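Local atomic coordinates of glycoside Hydrolase (Bacteroides uniformis, PDB entry 5TA0), a protein that probably hydrolyses agarose-type galactans, binding neoagarooctaose in the cleft of its barrel domain as part of a gut symbiont's agarose-degrading pathway. Residues A[47-52]-A[352-357]; A[414-419]-A[506-511]; A[437-442]-A[446-451]. All blocks are in the same frame, centred on the assembly; numbering follows the deposited sequence.

Interaction 1: A[47-52]-A[352-357]; sequences KFINFH and SMLMQF. With AAL (3,6-anhydro-alpha-L-galactopyranose), chain C.
Phe48, at the end of the short helix 45-48, turns its ring against helix 340-358 and carries most of this apolar contact. The CD1 methyl of Leu354 lies 3.5 Å from Phe48 CD1 and also touches CB and CG, while farther out along the ring Phe48 CE1 reaches Phe357 CB at 3.8 Å. CG of Phe48 stands anti to its carbonyl carbon (chi1 -68°), which carries the ring out to where Leu354 and Phe357 lie side by side, about one turn apart. With an alanine here, Leu354 CD1 and Phe357 CB would probably lose their partner and a gap would open between the two helices. Ile49, where the chain leaves helical geometry, adds a looser touch, its CD1 4.2 Å from Leu354 CD2; Ile49 and Leu354 both also pack on Phe413. Asn50 then enters the barrel: ND2 bonds to the carbonyl oxygens of Pro46 and Ala367. At His52 the segment arrives in the glycan pocket, where His52 CE1 lies 3.4 Å from C6 of the anhydrogalactose and NE2 bonds to Arg83. Strand 50-51 opens the parallel barrel sheet, and a ligand-pocket residue just past a strand's C-terminal end is usual in alpha/beta-barrel glycoside hydrolases.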
loop_
_atom_site.group_PDB
_atom_site.type_symbol
_atom_site.label_atom_id
_atom_site.label_comp_id
_atom_site.label_asym_id
_atom_site.label_seq_id
_atom_site.Cartn_x
_atom_site.Cartn_y
_atom_site.Cartn_z
ATOM N N LYS A 47 -2.157 -6.903 -8.592
ATOM C CA LYS A 47 -2.370 -6.205 -7.333
ATOM C C LYS A 47 -1.137 -5.467 -6.820
ATOM O O LYS A 47 -1.284 -4.475 -6.103
ATOM C CB LYS A 47 -2.813 -7.206 -6.259
ATOM C CG LYS A 47 -3.484 -6.570 -5.070
ATOM C CD LYS A 47 -4.312 -7.611 -4.337
ATOM C CE LYS A 47 -3.462 -8.594 -3.547
ATOM N NZ LYS A 47 -4.276 -9.508 -2.683
ATOM N N PHE A 48 0.058 -5.959 -7.162
ATOM C CA PHE A 48 1.319 -5.483 -6.578
ATOM C C PHE A 48 2.337 -4.883 -7.537
ATOM O O PHE A 48 3.043 -3.921 -7.149
ATOM C CB PHE A 48 1.997 -6.607 -5.798
ATOM C CG PHE A 48 1.263 -7.020 -4.560
ATOM C CD1 PHE A 48 0.941 -6.098 -3.565
ATOM C CD2 PHE A 48 0.889 -8.345 -4.375
ATOM C CE1 PHE A 48 0.284 -6.502 -2.409
ATOM C CE2 PHE A 48 0.227 -8.744 -3.220
ATOM C CZ PHE A 48 -0.079 -7.821 -2.245
ATOM N N ILE A 49 2.485 -5.435 -8.730
ATOM C CA ILE A 49 3.511 -4.943 -9.683
ATOM C C ILE A 49 2.812 -4.061 -10.703
ATOM O O ILE A 49 2.400 -4.481 -11.786
ATOM C CB ILE A 49 4.297 -6.064 -10.348
ATOM C CG1 ILE A 49 4.837 -7.044 -9.295
ATOM C CG2 ILE A 49 5.401 -5.457 -11.222
ATOM C CD1 ILE A 49 5.726 -6.452 -8.222
ATOM N N ASN A 50 2.668 -2.796 -10.322
ATOM C CA ASN A 50 1.856 -1.867 -11.052
ATOM C C ASN A 50 2.395 -0.450 -10.845
ATOM O O ASN A 50 3.361 -0.255 -10.085
ATOM C CB ASN A 50 0.391 -2.008 -10.633
ATOM C CG ASN A 50 0.222 -1.776 -9.153
ATOM O OD1 ASN A 50 0.671 -0.728 -8.649
ATOM N ND2 ASN A 50 -0.377 -2.716 -8.431
ATOM N N PHE A 51 1.798 0.538 -11.519
ATOM C CA PHE A 51 2.155 1.942 -11.309
ATOM C C PHE A 51 0.987 2.846 -11.656
ATOM O O PHE A 51 -0.054 2.388 -12.181
ATOM C CB PHE A 51 3.468 2.344 -12.009
ATOM C CG PHE A 51 3.413 2.495 -13.517
ATOM C CD1 PHE A 51 3.791 3.687 -14.132
ATOM C CD2 PHE A 51 3.084 1.425 -14.340
ATOM C CE1 PHE A 51 3.845 3.803 -15.520
ATOM C CE2 PHE A 51 3.113 1.554 -15.729
ATOM C CZ PHE A 51 3.478 2.740 -16.316
ATOM N N HIS A 52 1.154 4.126 -11.307
ATOM C CA HIS A 52 0.056 5.105 -11.322
ATOM C C HIS A 52 -0.023 5.727 -12.705
ATOM O O HIS A 52 0.390 6.863 -12.911
ATOM C CB HIS A 52 0.310 6.146 -10.226
ATOM C CG HIS A 52 -0.854 7.042 -9.929
ATOM N ND1 HIS A 52 -1.451 7.856 -10.869
ATOM C CD2 HIS A 52 -1.555 7.222 -8.788
ATOM C CE1 HIS A 52 -2.449 8.518 -10.310
ATOM N NE2 HIS A 52 -2.510 8.168 -9.045
ATOM N N SER A 352 10.266 -2.279 0.687
ATOM C CA SER A 352 9.912 -2.666 2.038
ATOM C C SER A 352 8.401 -2.670 2.244
ATOM O O SER A 352 7.847 -3.631 2.788
ATOM C CB SER A 352 10.588 -1.807 3.106
ATOM O OG SER A 352 11.994 -1.967 3.078
ATOM N N MET A 353 7.714 -1.589 1.835
ATOM C CA MET A 353 6.277 -1.551 2.005
ATOM C C MET A 353 5.575 -2.680 1.245
ATOM O O MET A 353 4.649 -3.315 1.785
ATOM C CB MET A 353 5.752 -0.202 1.552
ATOM C CG MET A 353 6.157 0.927 2.490
ATOM S SD MET A 353 5.204 2.419 2.142
ATOM C CE MET A 353 5.882 3.498 3.396
ATOM N N LEU A 354 6.032 -2.943 0.018
ATOM C CA LEU A 354 5.487 -4.041 -0.768
ATOM C C LEU A 354 5.557 -5.354 -0.020
ATOM O O LEU A 354 4.576 -6.078 0.042
ATOM C CB LEU A 354 6.194 -4.166 -2.103
ATOM C CG LEU A 354 5.843 -5.416 -2.924
ATOM C CD1 LEU A 354 4.343 -5.549 -3.180
ATOM C CD2 LEU A 354 6.568 -5.378 -4.256
ATOM N N MET A 355 6.711 -5.672 0.548
ATOM C CA MET A 355 6.824 -6.923 1.314
ATOM C C MET A 355 5.780 -6.986 2.446
ATOM O O MET A 355 5.156 -8.032 2.701
ATOM C CB MET A 355 8.237 -7.062 1.890
ATOM C CG MET A 355 9.304 -7.281 0.831
ATOM S SD MET A 355 9.285 -8.912 0.109
ATOM C CE MET A 355 10.090 -9.925 1.370
ATOM N N GLN A 356 5.559 -5.861 3.114
ATOM C CA GLN A 356 4.599 -5.812 4.220
ATOM C C GLN A 356 3.174 -5.952 3.711
ATOM O O GLN A 356 2.393 -6.677 4.322
ATOM C CB GLN A 356 4.807 -4.564 5.080
ATOM C CG GLN A 356 6.217 -4.570 5.697
ATOM C CD GLN A 356 6.530 -3.448 6.645
ATOM O OE1 GLN A 356 7.503 -2.695 6.440
ATOM N NE2 GLN A 356 5.761 -3.353 7.721
ATOM N N PHE A 357 2.857 -5.401 2.541
ATOM C CA PHE A 357 1.508 -5.591 1.969
ATOM C C PHE A 357 1.299 -7.041 1.530
ATOM O O PHE A 357 0.202 -7.588 1.731
ATOM C CB PHE A 357 1.248 -4.666 0.778
ATOM C CG PHE A 357 1.393 -3.189 1.099
ATOM C CD1 PHE A 357 0.895 -2.630 2.293
ATOM C CD2 PHE A 357 2.018 -2.365 0.188
ATOM C CE1 PHE A 357 1.035 -1.277 2.563
ATOM C CE2 PHE A 357 2.137 -1.033 0.446
ATOM C CZ PHE A 357 1.670 -0.490 1.631
HETATM C C1 AAL C . -1.860 13.166 -6.876
HETATM C C2 AAL C . -3.375 13.292 -7.139
HETATM C C3 AAL C . -3.727 13.012 -8.590
HETATM C C4 AAL C . -2.857 13.856 -9.494
HETATM C C5 AAL C . -1.546 13.160 -9.308
HETATM C C6 AAL C . -1.949 11.722 -9.381
HETATM O O2 AAL C . -3.839 14.612 -6.837
HETATM O O3 AAL C . -3.300 11.683 -8.907
HETATM O O4 AAL C . -3.294 13.687 -10.859
HETATM O O5 AAL C . -1.017 13.416 -8.004
#

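Interaction 2: A[414-419]-A[506-511]; sequences YQLWKD and EATCVI. With EDO (1,2-ethanediol), chain O.
Leu416 closes helix 411-416 against strand 508-514 of the beta-sandwich domain, a helix-on-sheet contact made mainly by apolar side chains. Its two methyls divide the work: Leu416 CD1 rests on Val510 CG2 at 3.7 Å, and Leu416 CD2 meets Thr508 CG2 at 4.0 Å. Val510 and Thr508, two residues apart on the strand, both direct their side chains toward the helix end, whereas the intervening Cys509 points the other way. With its CG anti to the backbone nitrogen (chi1 176°), Leu416 spreads its fork along the strand and can touch both. Val510 CG2 also lies 3.6 Å from the carbonyl oxygen Leu416 O, an acceptor satisfied by Arg476, whose guanidinium group additionally bonds Lys418 O and forms a salt bridge with Asp419. Thr508 keeps its methyl for the leucine, and its OG1 accepts a hydrogen bond from Asn450 ND2. Trp417, the first residue beyond the helix, packs on Leu354 and Ile448, and its NE1 bonds Asn351 of helix 340-358. Farther out, Tyr414 OH bonds Asn50 O and accepts a hydrogen bond, 3.0 Å long, from O1 of an ethanediol molecule probably left by crystallisation.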
loop_
_atom_site.group_PDB
_atom_site.type_symbol
_atom_site.label_atom_id
_atom_site.label_comp_id
_atom_site.label_asym_id
_atom_site.label_seq_id
_atom_site.Cartn_x
_atom_site.Cartn_y
_atom_site.Cartn_z
ATOM N N TYR A 414 10.965 -2.626 -11.385
ATOM C CA TYR A 414 10.291 -3.577 -12.269
ATOM C C TYR A 414 11.264 -4.609 -12.837
ATOM O O TYR A 414 10.885 -5.741 -13.096
ATOM C CB TYR A 414 9.471 -2.829 -13.348
ATOM C CG TYR A 414 8.485 -1.907 -12.672
ATOM C CD1 TYR A 414 8.787 -0.570 -12.422
ATOM C CD2 TYR A 414 7.287 -2.401 -12.175
ATOM C CE1 TYR A 414 7.904 0.253 -11.733
ATOM C CE2 TYR A 414 6.382 -1.600 -11.486
ATOM C CZ TYR A 414 6.695 -0.267 -11.254
ATOM O OH TYR A 414 5.862 0.558 -10.526
ATOM N N GLN A 415 12.537 -4.226 -12.983
ATOM C CA GLN A 415 13.582 -5.160 -13.345
ATOM C C GLN A 415 13.830 -6.155 -12.213
ATOM O O GLN A 415 13.954 -7.372 -12.438
ATOM C CB GLN A 415 14.872 -4.403 -13.724
ATOM C CG GLN A 415 14.712 -3.646 -15.021
ATOM C CD GLN A 415 15.780 -2.616 -15.299
ATOM O OE1 GLN A 415 16.408 -2.070 -14.403
ATOM N NE2 GLN A 415 15.944 -2.316 -16.577
ATOM N N LEU A 416 13.841 -5.670 -10.988
ATOM C CA LEU A 416 14.062 -6.525 -9.830
ATOM C C LEU A 416 12.964 -7.577 -9.686
ATOM O O LEU A 416 13.255 -8.737 -9.398
ATOM C CB LEU A 416 14.154 -5.680 -8.560
ATOM C CG LEU A 416 14.296 -6.371 -7.213
ATOM C CD1 LEU A 416 15.619 -7.105 -7.116
ATOM C CD2 LEU A 416 14.159 -5.355 -6.095
ATOM N N TRP A 417 11.715 -7.152 -9.878
ATOM C CA TRP A 417 10.551 -8.027 -9.674
ATOM C C TRP A 417 10.114 -8.750 -10.945
ATOM O O TRP A 417 9.084 -9.423 -10.960
ATOM C CB TRP A 417 9.380 -7.203 -9.073
ATOM C CG TRP A 417 9.611 -6.883 -7.625
ATOM C CD1 TRP A 417 10.300 -5.793 -7.108
ATOM C CD2 TRP A 417 9.203 -7.657 -6.484
ATOM N NE1 TRP A 417 10.338 -5.866 -5.753
ATOM C CE2 TRP A 417 9.677 -6.998 -5.340
ATOM C CE3 TRP A 417 8.478 -8.844 -6.320
ATOM C CZ2 TRP A 417 9.431 -7.479 -4.046
ATOM C CZ3 TRP A 417 8.228 -9.302 -5.044
ATOM C CH2 TRP A 417 8.704 -8.642 -3.931
ATOM N N LYS A 418 10.875 -8.635 -12.035
ATOM C CA LYS A 418 10.532 -9.303 -13.298
ATOM C C LYS A 418 10.373 -10.820 -13.053
ATOM O O LYS A 418 11.136 -11.421 -12.296
ATOM C CB LYS A 418 11.610 -9.028 -14.359
ATOM C CG LYS A 418 11.222 -9.402 -15.765
ATOM C CD LYS A 418 12.368 -9.180 -16.735
ATOM C CE LYS A 418 11.962 -9.344 -18.182
ATOM N NZ LYS A 418 11.593 -10.747 -18.529
ATOM N N ASP A 419 9.332 -11.397 -13.649
ATOM C CA ASP A 419 9.084 -12.837 -13.614
ATOM C C ASP A 419 8.472 -13.350 -12.321
ATOM O O ASP A 419 7.941 -14.463 -12.322
ATOM C CB ASP A 419 10.339 -13.685 -13.927
ATOM C CG ASP A 419 11.092 -13.213 -15.138
ATOM O OD1 ASP A 419 10.477 -13.168 -16.210
ATOM O OD2 ASP A 419 12.300 -12.884 -15.006
ATOM N N GLU A 506 19.380 -1.256 3.737
ATOM C CA GLU A 506 18.024 -1.006 3.178
ATOM C C GLU A 506 17.814 -1.628 1.789
ATOM O O GLU A 506 16.992 -1.145 1.003
ATOM C CB GLU A 506 17.696 0.497 3.187
ATOM C CG GLU A 506 17.573 1.095 4.563
ATOM C CD GLU A 506 17.287 2.575 4.502
ATOM O OE1 GLU A 506 18.237 3.349 4.196
ATOM O OE2 GLU A 506 16.120 2.982 4.700
ATOM N N ALA A 507 18.524 -2.713 1.472
ATOM C CA ALA A 507 18.533 -3.268 0.152
ATOM C C ALA A 507 17.520 -4.415 0.014
ATOM O O ALA A 507 16.954 -4.899 1.009
ATOM C CB ALA A 507 19.945 -3.755 -0.214
ATOM N N THR A 508 17.312 -4.826 -1.226
ATOM C CA THR A 508 16.475 -5.995 -1.524
ATOM C C THR A 508 17.240 -6.911 -2.440
ATOM O O THR A 508 17.940 -6.432 -3.368
ATOM C CB THR A 508 15.158 -5.555 -2.209
ATOM O OG1 THR A 508 14.520 -4.555 -1.423
ATOM C CG2 THR A 508 14.185 -6.711 -2.382
ATOM N N CYS A 509 17.109 -8.225 -2.241
ATOM C CA CYS A 509 17.515 -9.169 -3.254
ATOM C C CYS A 509 16.349 -10.068 -3.657
ATOM O O CYS A 509 15.468 -10.366 -2.840
ATOM C CB CYS A 509 18.709 -10.028 -2.830
ATOM S SG CYS A 509 18.479 -11.036 -1.344
ATOM N N VAL A 510 16.357 -10.453 -4.926
ATOM C CA VAL A 510 15.454 -11.481 -5.460
ATOM C C VAL A 510 16.377 -12.570 -6.008
ATOM O O VAL A 510 17.146 -12.315 -6.962
ATOM C CB VAL A 510 14.502 -10.950 -6.551
ATOM C CG1 VAL A 510 13.730 -12.092 -7.222
ATOM C CG2 VAL A 510 13.543 -9.918 -5.965
ATOM N N ILE A 511 16.301 -13.744 -5.387
ATOM C CA ILE A 511 17.144 -14.894 -5.766
ATOM C C ILE A 511 16.257 -15.847 -6.534
ATOM O O ILE A 511 15.202 -16.263 -6.049
ATOM C CB ILE A 511 17.737 -15.558 -4.521
ATOM C CG1 ILE A 511 18.550 -14.550 -3.691
ATOM C CG2 ILE A 511 18.612 -16.755 -4.918
ATOM C CD1 ILE A 511 18.723 -14.910 -2.250
HETATM C C1 EDO O . 8.299 2.281 -8.615
HETATM O O1 EDO O . 7.666 1.115 -8.179
HETATM C C2 EDO O . 9.379 2.506 -7.586
HETATM O O2 EDO O . 8.781 3.357 -6.614
#

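Interaction 3: A[437-442]-A[446-451]; sequences DAYVDG and YFIINN
Tyr439 and Ile448 share one face of an antiparallel beta hairpin and meet diagonally across it: Ile448 CD1 approaches the edge of the Tyr439 ring, near its plane, at 4.0 Å from Tyr439 CD2. The phenol runs back along its own strand, and its hydroxyl donates to Asp437 OD2 at 2.6 Å, reaching the oxygen from above the carboxylate plane. The other carboxylate oxygen, Asp437 OD1, takes the backbone NH of Ala438 and a salt bridge from Arg424, so both oxygens of this buried group are engaged and its negative charge is probably stabilised. Tyr446, on the same face, has its CG anti to the carbonyl carbon (chi1 -56°), which turns the ring so that its edge meets Asp441 CB; beyond it, one water accepts from Tyr446 OH and donates to Asp441 OD2. Phe447 and Ala438 occupy the reverse face as a non-hydrogen-bonded pair, with Phe447 CD1 4.3 Å from Ala438 CB and the edge of the phenyl ring directed at Asp437 O. One hydrogen-bonded pair flanks it on each side, Asp437 with Ile448 and Tyr439 with Tyr446, the straightest bond being Tyr446 N to Tyr439 O (2.8 Å, 171°). Helix 340-358 covers the face of Asp437, Tyr439 and Ile448 through Met355 and Met358; Ala438 and Phe447 pack on Leu29 of strand 25-30, while strands 423-429 and 508-514 flank the hairpin within the sheet.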
loop_
_atom_site.group_PDB
_atom_site.type_symbol
_atom_site.label_atom_id
_atom_site.label_comp_id
_atom_site.label_asym_id
_atom_site.label_seq_id
_atom_site.Cartn_x
_atom_site.Cartn_y
_atom_site.Cartn_z
ATOM N N ASP A 437 10.161 -13.614 1.782
ATOM C CA ASP A 437 8.980 -14.243 1.160
ATOM C C ASP A 437 9.472 -15.067 -0.027
ATOM O O ASP A 437 10.621 -14.914 -0.483
ATOM C CB ASP A 437 7.956 -13.149 0.749
ATOM C CG ASP A 437 6.516 -13.634 0.716
ATOM O OD1 ASP A 437 6.223 -14.837 0.890
ATOM O OD2 ASP A 437 5.657 -12.752 0.475
ATOM N N ALA A 438 8.629 -15.963 -0.534
ATOM C CA ALA A 438 9.027 -16.804 -1.659
ATOM C C ALA A 438 7.840 -17.353 -2.402
ATOM O O ALA A 438 6.786 -17.598 -1.800
ATOM C CB ALA A 438 9.903 -17.948 -1.186
ATOM N N TYR A 439 8.030 -17.552 -3.706
ATOM C CA TYR A 439 6.975 -18.002 -4.630
ATOM C C TYR A 439 7.556 -19.009 -5.611
ATOM O O TYR A 439 8.657 -18.807 -6.149
ATOM C CB TYR A 439 6.308 -16.797 -5.363
ATOM C CG TYR A 439 5.686 -15.833 -4.370
ATOM C CD1 TYR A 439 4.364 -16.006 -3.977
ATOM C CD2 TYR A 439 6.432 -14.855 -3.742
ATOM C CE1 TYR A 439 3.782 -15.202 -3.005
ATOM C CE2 TYR A 439 5.868 -14.052 -2.762
ATOM C CZ TYR A 439 4.547 -14.230 -2.394
ATOM O OH TYR A 439 3.957 -13.475 -1.405
ATOM N N VAL A 440 6.805 -20.079 -5.843
ATOM C CA VAL A 440 7.230 -21.199 -6.702
ATOM C C VAL A 440 6.372 -21.237 -7.961
ATOM O O VAL A 440 5.150 -21.402 -7.891
ATOM C CB VAL A 440 7.041 -22.532 -5.963
ATOM C CG1 VAL A 440 7.336 -23.712 -6.901
ATOM C CG2 VAL A 440 7.921 -22.611 -4.716
ATOM N N ASP A 441 7.006 -21.041 -9.103
ATOM C CA ASP A 441 6.361 -21.089 -10.395
ATOM C C ASP A 441 6.959 -22.222 -11.207
ATOM O O ASP A 441 7.908 -22.017 -11.960
ATOM C CB ASP A 441 6.550 -19.782 -11.159
ATOM C CG ASP A 441 5.845 -19.781 -12.515
ATOM O OD1 ASP A 441 4.788 -20.414 -12.641
ATOM O OD2 ASP A 441 6.322 -19.101 -13.424
ATOM N N GLY A 442 6.398 -23.407 -11.031
ATOM C CA GLY A 442 6.891 -24.596 -11.766
ATOM C C GLY A 442 8.303 -24.970 -11.366
ATOM O O GLY A 442 8.544 -25.384 -10.250
ATOM N N TYR A 446 11.364 -18.008 -6.530
ATOM C CA TYR A 446 11.778 -16.620 -6.293
ATOM C C TYR A 446 11.799 -16.417 -4.802
ATOM O O TYR A 446 10.772 -16.560 -4.135
ATOM C CB TYR A 446 10.812 -15.628 -6.976
ATOM C CG TYR A 446 10.710 -15.903 -8.435
ATOM C CD1 TYR A 446 11.697 -15.448 -9.304
ATOM C CD2 TYR A 446 9.675 -16.680 -8.948
ATOM C CE1 TYR A 446 11.642 -15.736 -10.645
ATOM C CE2 TYR A 446 9.605 -16.975 -10.306
ATOM C CZ TYR A 446 10.599 -16.491 -11.139
ATOM O OH TYR A 446 10.591 -16.790 -12.482
ATOM N N PHE A 447 12.986 -16.119 -4.267
ATOM C CA PHE A 447 13.225 -15.927 -2.847
ATOM C C PHE A 447 13.581 -14.453 -2.649
ATOM O O PHE A 447 14.616 -13.984 -3.160
ATOM C CB PHE A 447 14.368 -16.855 -2.431
ATOM C CG PHE A 447 14.649 -16.940 -0.953
ATOM C CD1 PHE A 447 13.757 -16.556 0.039
ATOM C CD2 PHE A 447 15.868 -17.513 -0.557
ATOM C CE1 PHE A 447 14.077 -16.704 1.381
ATOM C CE2 PHE A 447 16.163 -17.691 0.773
ATOM C CZ PHE A 447 15.277 -17.297 1.729
ATOM N N ILE A 448 12.688 -13.711 -1.991
ATOM C CA ILE A 448 12.851 -12.249 -1.866
ATOM C C ILE A 448 13.200 -11.913 -0.444
ATOM O O ILE A 448 12.550 -12.374 0.487
ATOM C CB ILE A 448 11.570 -11.479 -2.272
ATOM C CG1 ILE A 448 11.038 -11.929 -3.636
ATOM C CG2 ILE A 448 11.817 -9.986 -2.268
ATOM C CD1 ILE A 448 9.824 -12.823 -3.579
ATOM N N ILE A 449 14.249 -11.098 -0.262
ATOM C CA ILE A 449 14.718 -10.727 1.065
ATOM C C ILE A 449 14.949 -9.224 1.080
ATOM O O ILE A 449 15.562 -8.699 0.161
ATOM C CB ILE A 449 16.008 -11.489 1.482
ATOM C CG1 ILE A 449 15.876 -12.990 1.147
ATOM C CG2 ILE A 449 16.333 -11.242 2.942
ATOM C CD1 ILE A 449 17.138 -13.803 1.391
ATOM N N ASN A 450 14.443 -8.576 2.125
ATOM C CA ASN A 450 14.511 -7.112 2.257
ATOM C C ASN A 450 15.055 -6.729 3.625
ATOM O O ASN A 450 14.705 -7.298 4.635
ATOM C CB ASN A 450 13.105 -6.539 2.050
ATOM C CG ASN A 450 13.039 -5.032 2.262
ATOM O OD1 ASN A 450 12.636 -4.554 3.312
ATOM N ND2 ASN A 450 13.469 -4.295 1.264
ATOM N N ASN A 451 15.891 -5.686 3.619
ATOM C CA ASN A 451 16.553 -5.205 4.820
ATOM C C ASN A 451 15.921 -3.899 5.293
ATOM O O ASN A 451 15.937 -2.927 4.562
ATOM C CB ASN A 451 18.039 -5.004 4.474
ATOM C CG ASN A 451 18.900 -4.699 5.685
ATOM O OD1 ASN A 451 18.464 -4.792 6.842
ATOM N ND2 ASN A 451 20.167 -4.314 5.398
HETATM O O HOH W 1 8.298 -17.311 -13.621
#

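How the interactions relate
The three contacts illustrate how a glycan-binding barrel and a beta-sandwich domain can be joined through one helix and the chain segment that follows the barrel, by mixed apolar and polar contacts. Interaction 1 closes first along the chain; interaction 2 follows, and interaction 3 lies within the sequence between its two segments. Their centres are about 12 Å (1 and 2), 14 Å (1 and 3) and 9 Å (2 and 3) apart. Interactions 2 and 3 share one sheet, where backbone bonds from Cys509 N to Ile449 O and Ile511 N to Phe447 O tie neighbouring strands. Helix 340-358 is the common wall, with Ser352 OG bonded to Asn450 OD1. The sandwich sheet thus packs directly against a barrel helix.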